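Local coordinates for alkaline phosphatase D (Bacillus subtilis, PDB 2YEQ), which hydrolyses phosphate esters, acting as a phosphodiesterase and alkaline phosphatase with iron and calcium in its active site, at residues H382-T396 / I426-R440. Residues are numbered along the deposited sequence; the frame is centred on the assembly and turned at random.
With FE (Fe (III) ion), chain B; EDO (1,2-ethanediol), chain C; EDO (1,2-ethanediol), chain T; EDO (1,2-ethanediol), chain U.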
loop_
_atom_site.group_PDB
_atom_site.type_symbol
_atom_site.label_atom_id
_atom_site.label_comp_id
_atom_site.label_asym_id
_atom_site.label_seq_id
_atom_site.Cartn_x
_atom_site.Cartn_y
_atom_site.Cartn_z
ATOM N N HIS A 382 4.132 10.421 0.631
ATOM C CA HIS A 382 3.456 11.133 1.735
ATOM C C HIS A 382 2.779 12.443 1.274
ATOM O O HIS A 382 2.703 13.410 2.006
ATOM C CB HIS A 382 4.415 11.414 2.903
ATOM C CG HIS A 382 5.068 10.181 3.491
ATOM N ND1 HIS A 382 6.065 10.275 4.439
ATOM C CD2 HIS A 382 4.869 8.859 3.287
ATOM C CE1 HIS A 382 6.459 9.061 4.785
ATOM N NE2 HIS A 382 5.756 8.176 4.109
ATOM N N ALA A 383 2.310 12.450 0.041
ATOM C CA ALA A 383 1.597 13.596 -0.531
ATOM C C ALA A 383 0.930 13.130 -1.804
ATOM O O ALA A 383 1.286 12.104 -2.402
ATOM C CB ALA A 383 2.530 14.802 -0.784
ATOM N N SER A 384 -0.120 13.842 -2.185
ATOM C CA SER A 384 -0.872 13.474 -3.362
ATOM C C SER A 384 -0.305 14.160 -4.582
ATOM O O SER A 384 -0.030 15.350 -4.547
ATOM C CB SER A 384 -2.343 13.902 -3.201
ATOM O OG SER A 384 -3.020 13.080 -2.284
ATOM N N TRP A 385 -0.185 13.403 -5.661
ATOM C CA TRP A 385 0.191 13.925 -6.969
ATOM C C TRP A 385 -0.651 13.229 -8.044
ATOM O O TRP A 385 -1.188 12.152 -7.828
ATOM C CB TRP A 385 1.681 13.666 -7.280
ATOM C CG TRP A 385 2.690 14.148 -6.278
ATOM C CD1 TRP A 385 3.038 13.535 -5.113
ATOM C CD2 TRP A 385 3.543 15.296 -6.387
ATOM N NE1 TRP A 385 4.024 14.236 -4.475
ATOM C CE2 TRP A 385 4.371 15.314 -5.234
ATOM C CE3 TRP A 385 3.685 16.320 -7.338
ATOM C CZ2 TRP A 385 5.309 16.314 -4.991
ATOM C CZ3 TRP A 385 4.617 17.323 -7.091
ATOM C CH2 TRP A 385 5.425 17.305 -5.924
ATOM N N ALA A 386 -0.736 13.831 -9.230
ATOM C CA ALA A 386 -1.301 13.173 -10.385
ATOM C C ALA A 386 -0.553 13.648 -11.634
ATOM O O ALA A 386 -0.205 14.826 -11.717
ATOM C CB ALA A 386 -2.813 13.467 -10.507
ATOM N N SER A 387 -0.299 12.725 -12.551
ATOM C CA SER A 387 0.494 12.996 -13.755
ATOM C C SER A 387 -0.106 12.347 -14.962
ATOM O O SER A 387 -0.548 11.188 -14.922
ATOM C CB SER A 387 1.942 12.437 -13.636
ATOM O OG SER A 387 2.681 13.181 -12.692
ATOM N N ASN A 388 -0.035 13.060 -16.084
ATOM C CA ASN A 388 -0.140 12.421 -17.381
ATOM C C ASN A 388 1.149 11.619 -17.646
ATOM O O ASN A 388 2.252 12.116 -17.410
ATOM C CB ASN A 388 -0.301 13.502 -18.480
ATOM C CG ASN A 388 -1.662 14.211 -18.411
ATOM O OD1 ASN A 388 -1.768 15.446 -18.546
ATOM N ND2 ASN A 388 -2.697 13.426 -18.174
ATOM N N LEU A 389 1.003 10.405 -18.145
ATOM C CA LEU A 389 2.143 9.578 -18.551
ATOM C C LEU A 389 2.298 9.614 -20.074
ATOM O O LEU A 389 1.434 9.101 -20.799
ATOM C CB LEU A 389 1.939 8.126 -18.105
ATOM C CG LEU A 389 1.832 7.937 -16.575
ATOM C CD1 LEU A 389 1.638 6.455 -16.251
ATOM C CD2 LEU A 389 3.056 8.515 -15.856
ATOM N N HIS A 390 3.406 10.202 -20.531
ATOM C CA HIS A 390 3.714 10.334 -21.965
ATOM C C HIS A 390 4.693 9.261 -22.447
ATOM O O HIS A 390 5.593 8.856 -21.701
ATOM C CB HIS A 390 4.311 11.715 -22.206
ATOM C CG HIS A 390 3.318 12.823 -22.120
ATOM N ND1 HIS A 390 3.002 13.452 -20.934
ATOM C CD2 HIS A 390 2.588 13.439 -23.079
ATOM C CE1 HIS A 390 2.122 14.406 -21.167
ATOM N NE2 HIS A 390 1.847 14.413 -22.460
ATOM N N VAL A 391 4.555 8.809 -23.694
ATOM C CA VAL A 391 5.454 7.753 -24.207
ATOM C C VAL A 391 6.923 8.184 -24.241
ATOM O O VAL A 391 7.807 7.337 -24.228
ATOM C CB VAL A 391 5.040 7.197 -25.581
ATOM C CG1 VAL A 391 3.701 6.498 -25.459
ATOM C CG2 VAL A 391 5.033 8.301 -26.686
ATOM N N ASP A 392 7.161 9.488 -24.259
ATOM C CA ASP A 392 8.483 10.038 -24.066
ATOM C C ASP A 392 8.364 11.025 -22.929
ATOM O O ASP A 392 7.696 12.050 -23.058
ATOM C CB ASP A 392 8.967 10.737 -25.347
ATOM C CG ASP A 392 10.427 11.140 -25.267
ATOM O OD1 ASP A 392 10.839 11.658 -24.220
ATOM O OD2 ASP A 392 11.153 10.933 -26.259
ATOM N N PHE A 393 9.038 10.719 -21.818
ATOM C CA PHE A 393 8.916 11.501 -20.589
ATOM C C PHE A 393 9.461 12.908 -20.673
ATOM O O PHE A 393 9.219 13.703 -19.770
ATOM C CB PHE A 393 9.579 10.750 -19.409
ATOM C CG PHE A 393 8.651 9.781 -18.701
ATOM C CD1 PHE A 393 7.517 9.294 -19.324
ATOM C CD2 PHE A 393 8.912 9.379 -17.395
ATOM C CE1 PHE A 393 6.668 8.418 -18.680
ATOM C CE2 PHE A 393 8.064 8.507 -16.743
ATOM C CZ PHE A 393 6.939 8.027 -17.383
ATOM N N GLU A 394 10.188 13.217 -21.747
ATOM C CA GLU A 394 10.727 14.558 -21.973
ATOM C C GLU A 394 9.847 15.414 -22.912
ATOM O O GLU A 394 10.070 16.608 -23.043
ATOM C CB GLU A 394 12.147 14.435 -22.542
ATOM C CG GLU A 394 13.127 13.663 -21.653
ATOM C CD GLU A 394 14.072 14.573 -20.919
ATOM O OE1 GLU A 394 15.081 14.981 -21.543
ATOM O OE2 GLU A 394 13.792 14.888 -19.734
ATOM N N LYS A 395 8.839 14.812 -23.537
ATOM C CA LYS A 395 8.011 15.509 -24.531
ATOM C C LYS A 395 6.524 15.505 -24.166
ATOM O O LYS A 395 5.839 14.466 -24.267
ATOM C CB LYS A 395 8.148 14.851 -25.898
ATOM C CG LYS A 395 9.527 14.827 -26.493
ATOM C CD LYS A 395 9.577 13.914 -27.735
ATOM C CE LYS A 395 8.720 14.425 -28.868
ATOM N NZ LYS A 395 9.033 13.699 -30.130
ATOM N N THR A 396 6.007 16.660 -23.777
ATOM C CA THR A 396 4.568 16.785 -23.564
ATOM C C THR A 396 3.774 16.682 -24.867
ATOM O O THR A 396 2.575 16.429 -24.846
ATOM C CB THR A 396 4.206 18.082 -22.842
ATOM O OG1 THR A 396 4.835 19.181 -23.491
ATOM C CG2 THR A 396 4.663 18.035 -21.387
ATOM N N ILE A 426 8.435 22.626 -8.677
ATOM C CA ILE A 426 8.375 21.277 -9.203
ATOM C C ILE A 426 7.364 21.193 -10.333
ATOM O O ILE A 426 7.589 20.530 -11.362
ATOM C CB ILE A 426 8.038 20.244 -8.070
ATOM C CG1 ILE A 426 9.209 20.135 -7.076
ATOM C CG2 ILE A 426 7.720 18.877 -8.669
ATOM C CD1 ILE A 426 8.823 19.435 -5.768
ATOM N N LEU A 427 6.223 21.851 -10.151
ATOM C CA LEU A 427 5.175 21.821 -11.191
ATOM C C LEU A 427 5.655 22.514 -12.471
ATOM O O LEU A 427 5.426 22.020 -13.569
ATOM C CB LEU A 427 3.884 22.479 -10.681
ATOM C CG LEU A 427 3.116 21.768 -9.557
ATOM C CD1 LEU A 427 1.885 22.567 -9.163
ATOM C CD2 LEU A 427 2.719 20.394 -9.957
ATOM N N LYS A 428 6.330 23.645 -12.310
ATOM C CA LYS A 428 6.934 24.370 -13.432
ATOM C C LYS A 428 7.878 23.460 -14.209
ATOM O O LYS A 428 7.820 23.387 -15.432
ATOM C CB LYS A 428 7.706 25.595 -12.922
ATOM C CG LYS A 428 7.559 26.861 -13.750
ATOM C CD LYS A 428 8.395 28.012 -13.125
ATOM C CE LYS A 428 7.738 29.385 -13.278
ATOM N NZ LYS A 428 8.736 30.483 -13.521
ATOM N N GLU A 429 8.733 22.738 -13.487
ATOM C CA GLU A 429 9.792 21.956 -14.106
ATOM C C GLU A 429 9.259 20.657 -14.683
ATOM O O GLU A 429 9.893 20.031 -15.542
ATOM C CB GLU A 429 10.903 21.702 -13.070
ATOM C CG GLU A 429 12.160 21.094 -13.627
ATOM C CD GLU A 429 12.778 21.913 -14.757
ATOM O OE1 GLU A 429 12.927 23.139 -14.576
ATOM O OE2 GLU A 429 13.108 21.303 -15.805
ATOM N N ASN A 430 8.066 20.260 -14.239
ATOM C CA ASN A 430 7.499 18.954 -14.596
ATOM C C ASN A 430 6.051 19.104 -15.090
ATOM O O ASN A 430 5.117 18.738 -14.369
ATOM C CB ASN A 430 7.548 18.000 -13.366
ATOM C CG ASN A 430 8.969 17.742 -12.887
ATOM O OD1 ASN A 430 9.668 16.917 -13.474
ATOM N ND2 ASN A 430 9.415 18.490 -11.882
ATOM N N PRO A 431 5.870 19.641 -16.305
ATOM C CA PRO A 431 4.526 20.056 -16.773
ATOM C C PRO A 431 3.549 18.899 -16.998
ATOM O O PRO A 431 2.360 19.125 -17.165
ATOM C CB PRO A 431 4.824 20.780 -18.110
ATOM C CG PRO A 431 6.191 20.285 -18.521
ATOM C CD PRO A 431 6.922 20.121 -17.221
ATOM N N HIS A 432 4.030 17.667 -17.039
ATOM C CA HIS A 432 3.145 16.517 -17.053
ATOM C C HIS A 432 2.381 16.330 -15.716
ATOM O O HIS A 432 1.379 15.620 -15.673
ATOM C CB HIS A 432 3.911 15.235 -17.381
ATOM C CG HIS A 432 5.030 14.952 -16.432
ATOM N ND1 HIS A 432 6.231 15.627 -16.479
ATOM C CD2 HIS A 432 5.111 14.108 -15.375
ATOM C CE1 HIS A 432 7.007 15.203 -15.494
ATOM N NE2 HIS A 432 6.357 14.271 -14.818
ATOM N N ILE A 433 2.852 16.971 -14.653
ATOM C CA ILE A 433 2.259 16.850 -13.344
ATOM C C ILE A 433 1.088 17.844 -13.211
ATOM O O ILE A 433 1.263 19.060 -13.309
ATOM C CB ILE A 433 3.290 17.073 -12.191
ATOM C CG1 ILE A 433 4.454 16.064 -12.268
ATOM C CG2 ILE A 433 2.598 16.921 -10.834
ATOM C CD1 ILE A 433 5.443 16.086 -11.072
ATOM N N GLN A 434 -0.084 17.307 -12.910
ATOM C CA GLN A 434 -1.329 18.073 -12.937
ATOM C C GLN A 434 -1.849 18.451 -11.559
ATOM O O GLN A 434 -2.795 19.236 -11.460
ATOM C CB GLN A 434 -2.403 17.242 -13.642
ATOM C CG GLN A 434 -2.042 16.825 -15.051
ATOM C CD GLN A 434 -1.752 18.039 -15.914
ATOM O OE1 GLN A 434 -2.578 18.947 -15.989
ATOM N NE2 GLN A 434 -0.555 18.090 -16.510
ATOM N N PHE A 435 -1.255 17.906 -10.492
ATOM C CA PHE A 435 -1.829 18.062 -9.156
ATOM C C PHE A 435 -0.802 17.838 -8.047
ATOM O O PHE A 435 0.012 16.950 -8.170
ATOM C CB PHE A 435 -2.963 17.052 -9.000
ATOM C CG PHE A 435 -3.677 17.111 -7.656
ATOM C CD1 PHE A 435 -4.325 18.259 -7.243
ATOM C CD2 PHE A 435 -3.734 15.992 -6.842
ATOM C CE1 PHE A 435 -5.001 18.301 -6.039
ATOM C CE2 PHE A 435 -4.412 16.027 -5.607
ATOM C CZ PHE A 435 -5.032 17.164 -5.208
ATOM N N PHE A 436 -0.841 18.675 -7.013
ATOM C CA PHE A 436 -0.156 18.422 -5.759
ATOM C C PHE A 436 -1.080 18.806 -4.609
ATOM O O PHE A 436 -1.743 19.839 -4.676
ATOM C CB PHE A 436 1.147 19.234 -5.601
ATOM C CG PHE A 436 1.800 19.043 -4.259
ATOM C CD1 PHE A 436 2.553 17.907 -4.018
ATOM C CD2 PHE A 436 1.601 19.949 -3.231
ATOM C CE1 PHE A 436 3.126 17.663 -2.784
ATOM C CE2 PHE A 436 2.163 19.731 -1.974
ATOM C CZ PHE A 436 2.945 18.578 -1.749
ATOM N N ASN A 437 -1.083 17.990 -3.552
ATOM C CA ASN A 437 -1.695 18.311 -2.273
ATOM C C ASN A 437 -0.960 17.611 -1.118
ATOM O O ASN A 437 -0.440 16.518 -1.305
ATOM C CB ASN A 437 -3.160 17.873 -2.290
ATOM C CG ASN A 437 -3.917 18.363 -1.094
ATOM O OD1 ASN A 437 -4.174 19.580 -0.930
ATOM N ND2 ASN A 437 -4.271 17.448 -0.238
ATOM N N ASP A 438 -0.923 18.217 0.066
ATOM C CA ASP A 438 -0.147 17.627 1.191
ATOM C C ASP A 438 -0.954 17.437 2.483
ATOM O O ASP A 438 -0.430 17.617 3.562
ATOM C CB ASP A 438 1.098 18.474 1.468
ATOM C CG ASP A 438 2.108 17.777 2.357
ATOM O OD1 ASP A 438 2.135 16.525 2.378
ATOM O OD2 ASP A 438 2.846 18.511 3.048
ATOM N N TYR A 439 -2.228 17.068 2.346
ATOM C CA TYR A 439 -3.055 16.637 3.477
ATOM C C TYR A 439 -3.129 15.118 3.481
ATOM O O TYR A 439 -3.043 14.487 2.445
ATOM C CB TYR A 439 -4.476 17.184 3.349
ATOM C CG TYR A 439 -4.593 18.699 3.472
ATOM C CD1 TYR A 439 -4.069 19.363 4.547
ATOM C CD2 TYR A 439 -5.272 19.445 2.498
ATOM C CE1 TYR A 439 -4.182 20.733 4.657
ATOM C CE2 TYR A 439 -5.392 20.809 2.598
ATOM C CZ TYR A 439 -4.856 21.439 3.673
ATOM O OH TYR A 439 -4.969 22.800 3.785
ATOM N N ARG A 440 -3.360 14.544 4.658
ATOM C CA ARG A 440 -3.489 13.095 4.799
ATOM C C ARG A 440 -4.844 12.606 4.304
ATOM O O ARG A 440 -5.824 13.368 4.229
ATOM C CB ARG A 440 -3.270 12.685 6.252
ATOM C CG ARG A 440 -2.037 13.286 6.927
ATOM C CD ARG A 440 -0.745 12.636 6.435
ATOM N NE ARG A 440 -0.361 13.034 5.074
ATOM C CZ ARG A 440 0.040 14.240 4.694
ATOM N NH1 ARG A 440 0.111 15.245 5.551
ATOM N NH2 ARG A 440 0.385 14.437 3.422
HETATM FE FE FE B . 5.923 6.009 4.226
HETATM C C1 EDO C . 7.864 16.436 -19.755
HETATM O O1 EDO C . 8.282 17.039 -18.511
HETATM C C2 EDO C . 6.462 15.823 -19.731
HETATM O O2 EDO C . 6.420 14.374 -19.803
HETATM C C1 EDO T . 11.116 20.133 -18.555
HETATM O O1 EDO T . 10.724 21.467 -18.198
HETATM C C2 EDO T . 10.116 19.478 -19.502
HETATM O O2 EDO T . 10.474 18.104 -19.713
HETATM C C1 EDO U . 8.457 14.023 7.185
HETATM O O1 EDO U . 8.230 13.936 8.611
HETATM C C2 EDO U . 8.082 12.712 6.489
HETATM O O2 EDO U . 7.172 12.899 5.385
HETATM O O HOH W 1 -3.212 14.810 -0.352
#
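An antiparallel strand pair at the margin of a mixed sheet joins 384-390 to 433-437, one edge strand of the sheet, and at the start of strand 384-390, Ser384 N donates to Asn437 O (2.8 Å). Asn437 N returns a bond to Ser384 O. Beyond Trp385 and Phe436, a non-hydrogen-bonded pair, the register slips by one residue in a classic beta bulge: Gln434 and Phe435 both face Ala386, whose O accepts a firm bond from Gln434 N (2.8 Å) and a weak one from Phe435 N. Asn388 N then reaches His432 O (3.0 Å), in the type I turn leading from helix 423-429 into the strand. On the face shared by Trp385, Ser387, Ile433 and Phe436, the indole is the main filler. Phe436, its CG anti to the backbone N (chi1 176°), brings a ring edge against the six-membered indole ring in a T-shaped stack, planes at 64°, with CD1 3.3 Å from Trp385 CZ2. Ile433 CG2 meets the indole rim in its plane, 3.7 Å from Trp385 CE3, while Ile426 CG2 of the helix touches CZ3. Cut back to an alanine, Trp385 would probably leave the Phe436 edge without its aromatic face and open a gap between helix 423-429 and the sheet. On the reverse face, Phe435 CE2 lies 3.8 Å from Ser384 CB, and Tyr456 of strand 451-459 packs on Ser384 and Ala386, bringing the two central sheets of this calcineurin-like domain together. Just before the strand, His382 NE2 binds the active-site iron at 2.2 Å, alongside Cys124, Asp151 and Tyr154. Near the backbone of His382, Arg440 NH2 makes a salt bridge to Asp438 OD1 from above the carboxylate plane, and Arg440 NH1 hydrogen-bonds Gly414 O.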